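Local coordinates for heme utilization carrier protein (Escherichia coli O157:H7, PDB 6U9J) that probably binds and carries heme in the cytosol, as part of the pathway by which the bacterium takes up and anaerobically degrades heme, at residues Y22-L26 with L27-R31. Numbering follows the deposited sequence.
Sequences YNTTL and LEVVR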
ATOM      1  N   TYR A  22      -5.477  10.008  22.992  1.00 46.44           N
ATOM      2  CA  TYR A  22      -4.599  10.894  23.746  1.00 40.67           C
ATOM      3  C   TYR A  22      -4.200  12.141  22.972  1.00 52.01           C
ATOM      4  O   TYR A  22      -3.419  12.949  23.489  1.00 43.05           O
ATOM      5  CB  TYR A  22      -3.340  10.141  24.183  1.00 52.29           C
ATOM      6  CG  TYR A  22      -3.383   9.657  25.612  1.00 46.58           C
ATOM      7  CD1 TYR A  22      -3.988   8.451  25.937  1.00 43.13           C
ATOM      8  CD2 TYR A  22      -2.825  10.407  26.636  1.00 43.70           C
ATOM      9  CE1 TYR A  22      -4.034   8.005  27.246  1.00 48.11           C
ATOM     10  CE2 TYR A  22      -2.863   9.971  27.948  1.00 51.83           C
ATOM     11  CZ  TYR A  22      -3.469   8.769  28.248  1.00 44.29           C
ATOM     12  OH  TYR A  22      -3.511   8.331  29.550  1.00 52.62           O
ATOM     13  N   ASN A  23      -4.711  12.316  21.752  1.00 48.31           N
ATOM     14  CA  ASN A  23      -4.423  13.500  20.941  1.00 55.24           C
ATOM     15  C   ASN A  23      -2.917  13.756  20.838  1.00 59.73           C
ATOM     16  O   ASN A  23      -2.432  14.875  21.028  1.00 50.65           O
ATOM     17  CB  ASN A  23      -5.158  14.725  21.493  1.00 60.47           C
ATOM     18  CG  ASN A  23      -6.668  14.551  21.498  1.00 63.53           C
ATOM     19  OD1 ASN A  23      -7.313  14.634  20.452  1.00 60.84           O
ATOM     20  ND2 ASN A  23      -7.239  14.321  22.678  1.00 56.28           N
ATOM     21  N   THR A  24      -2.170  12.695  20.541  1.00 55.02           N
ATOM     22  CA  THR A  24      -0.728  12.785  20.350  1.00 50.48           C
ATOM     23  C   THR A  24      -0.360  11.925  19.139  1.00 41.62           C
ATOM     24  O   THR A  24      -1.232  11.449  18.403  1.00 47.90           O
ATOM     25  CB  THR A  24       0.013  12.384  21.636  1.00 48.03           C
ATOM     26  OG1 THR A  24       1.396  12.751  21.535  1.00 49.57           O
ATOM     27  CG2 THR A  24      -0.109  10.887  21.898  1.00 45.02           C
ATOM     28  N   THR A  25       0.939  11.730  18.918  1.00 37.05           N
ATOM     29  CA  THR A  25       1.424  10.979  17.769  1.00 32.94           C
ATOM     30  C   THR A  25       1.624   9.508  18.112  1.00 28.43           C
ATOM     31  O   THR A  25       1.871   9.143  19.263  1.00 31.39           O
ATOM     32  CB  THR A  25       2.742  11.556  17.248  1.00 28.92           C
ATOM     33  OG1 THR A  25       3.803  11.258  18.169  1.00 26.84           O
ATOM     34  CG2 THR A  25       2.626  13.068  17.091  1.00 35.80           C
ATOM     35  N   LEU A  26       1.533   8.665  17.078  1.00 27.17           N
ATOM     36  CA  LEU A  26       1.820   7.245  17.260  1.00 24.10           C
ATOM     37  C   LEU A  26       3.234   7.024  17.783  1.00 25.31           C
ATOM     38  O   LEU A  26       3.466   6.124  18.599  1.00 22.28           O
ATOM     39  CB  LEU A  26       1.606   6.488  15.953  1.00 21.74           C
ATOM     40  CG  LEU A  26       1.888   4.990  15.954  1.00 24.10           C
ATOM     41  CD1 LEU A  26       0.909   4.264  16.881  1.00 27.81           C
ATOM     42  CD2 LEU A  26       1.787   4.441  14.535  1.00 22.80           C
ATOM     43  N   LEU A  27       4.200   7.825  17.323  1.00 22.55           N
ATOM     44  CA  LEU A  27       5.561   7.664  17.833  1.00 24.85           C
ATOM     45  C   LEU A  27       5.626   7.887  19.341  1.00 23.48           C
ATOM     46  O   LEU A  27       6.281   7.124  20.059  1.00 24.05           O
ATOM     47  CB  LEU A  27       6.525   8.611  17.114  1.00 24.96           C
ATOM     48  CG  LEU A  27       7.977   8.537  17.602  1.00 22.97           C
ATOM     49  CD1 LEU A  27       8.529   7.113  17.497  1.00 24.35           C
ATOM     50  CD2 LEU A  27       8.843   9.504  16.816  1.00 26.70           C
ATOM     51  N   GLU A  28       4.967   8.933  19.840  1.00 27.85           N
ATOM     52  CA  GLU A  28       5.011   9.175  21.279  1.00 28.26           C
ATOM     53  C   GLU A  28       4.366   8.032  22.057  1.00 30.21           C
ATOM     54  O   GLU A  28       4.856   7.659  23.125  1.00 26.72           O
ATOM     55  CB  GLU A  28       4.345  10.507  21.623  1.00 37.19           C
ATOM     56  CG  GLU A  28       4.708  11.002  23.018  1.00 40.88           C
ATOM     57  CD  GLU A  28       6.182  11.362  23.140  1.00 51.81           C
ATOM     58  OE1 GLU A  28       6.766  11.132  24.223  1.00 52.07           O
ATOM     59  OE2 GLU A  28       6.759  11.865  22.151  1.00 43.96           O
ATOM     60  N   VAL A  29       3.290   7.447  21.527  1.00 23.96           N
ATOM     61  CA  VAL A  29       2.705   6.264  22.161  1.00 24.12           C
ATOM     62  C   VAL A  29       3.708   5.117  22.168  1.00 25.32           C
ATOM     63  O   VAL A  29       3.920   4.454  23.189  1.00 24.91           O
ATOM     64  CB  VAL A  29       1.407   5.859  21.448  1.00 23.43           C
ATOM     65  CG1 VAL A  29       0.900   4.502  21.967  1.00 24.51           C
ATOM     66  CG2 VAL A  29       0.356   6.942  21.612  1.00 31.36           C
ATOM     67  N   VAL A  30       4.346   4.869  21.023  1.00 22.01           N
ATOM     68  CA  VAL A  30       5.260   3.738  20.930  1.00 22.76           C
ATOM     69  C   VAL A  30       6.424   3.898  21.901  1.00 22.80           C
ATOM     70  O   VAL A  30       6.891   2.919  22.494  1.00 24.00           O
ATOM     71  CB  VAL A  30       5.736   3.568  19.474  1.00 18.87           C
ATOM     72  CG1 VAL A  30       6.969   2.691  19.418  1.00 22.44           C
ATOM     73  CG2 VAL A  30       4.606   2.956  18.643  1.00 20.40           C
ATOM     74  N   ARG A  31       6.922   5.128  22.066  1.00 23.45           N
ATOM     75  CA  ARG A  31       8.027   5.369  22.990  1.00 25.98           C
ATOM     76  C   ARG A  31       7.667   4.980  24.413  1.00 32.14           C
ATOM     77  O   ARG A  31       8.540   4.561  25.180  1.00 35.58           O
ATOM     78  CB  ARG A  31       8.423   6.842  22.965  1.00 27.03           C
ATOM     79  CG  ARG A  31       9.130   7.287  21.716  1.00 27.27           C
ATOM     80  CD  ARG A  31       9.653   8.696  21.921  1.00 31.60           C
ATOM     81  NE  ARG A  31      10.236   9.252  20.709  1.00 29.64           N
ATOM     82  CZ  ARG A  31      11.485   9.032  20.311  1.00 31.59           C
ATOM     83  NH1 ARG A  31      11.924   9.593  19.195  1.00 34.19           N
ATOM     84  NH2 ARG A  31      12.290   8.256  21.028  1.00 34.33           N
TER
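Thr25 and Glu28 meet in a threonine N-cap, the start of helix 26-31, where a short loop joins helix 15-22 to helix 26-31 in the N-terminal part of this ChuX/HutX-family chain. Thr25 OG1 lies 3.1 Å from Glu28 N and accepts a hydrogen bond from it, with an N-H...O angle of 162°, giving an amide of the first turn a side-chain acceptor. The torsion responsible is chi1 of 72°, which sets OG1 between the backbone N and the carbonyl carbon and swings it over the open end of the helix. One peptide further on, Thr25 O takes Val29 N at 3.2 Å, so this threonine serves two successive amides, one with its hydroxyl and one with its carbonyl. Leu26 O continues the alpha-helical pattern by accepting from Val30 N at 2.9 Å, and Leu27 O does the same for Arg31 N.

Ahead of the cap, helix 15-22 ends in a Schellman motif, with Asn23 at positive phi. Thr24 then lies against the flank of the new helix: its CG2 reaches Val29 CG2 at 4.0 Å, while OG1 sits beside the aliphatic part of Glu28, the two side chains crossing at about a right angle. The Glu28 chain bends at chi2 (66°), and its carboxylate end leads away from the turn.

The apolar side chains join the helix to its neighbours. Val29 packs on helix 15-22; Leu26 touches both that helix and strand 114-122; Leu27 and Val30 touch strands 103-111 and 114-122 of the six-stranded antiparallel sheet, where Phe122 touches Leu26, Leu27 and Val30. Val30 CG2 lies both 3.4 Å from Leu26 O, beside the backbone bond, and 4.3 Å from Leu26 CD1.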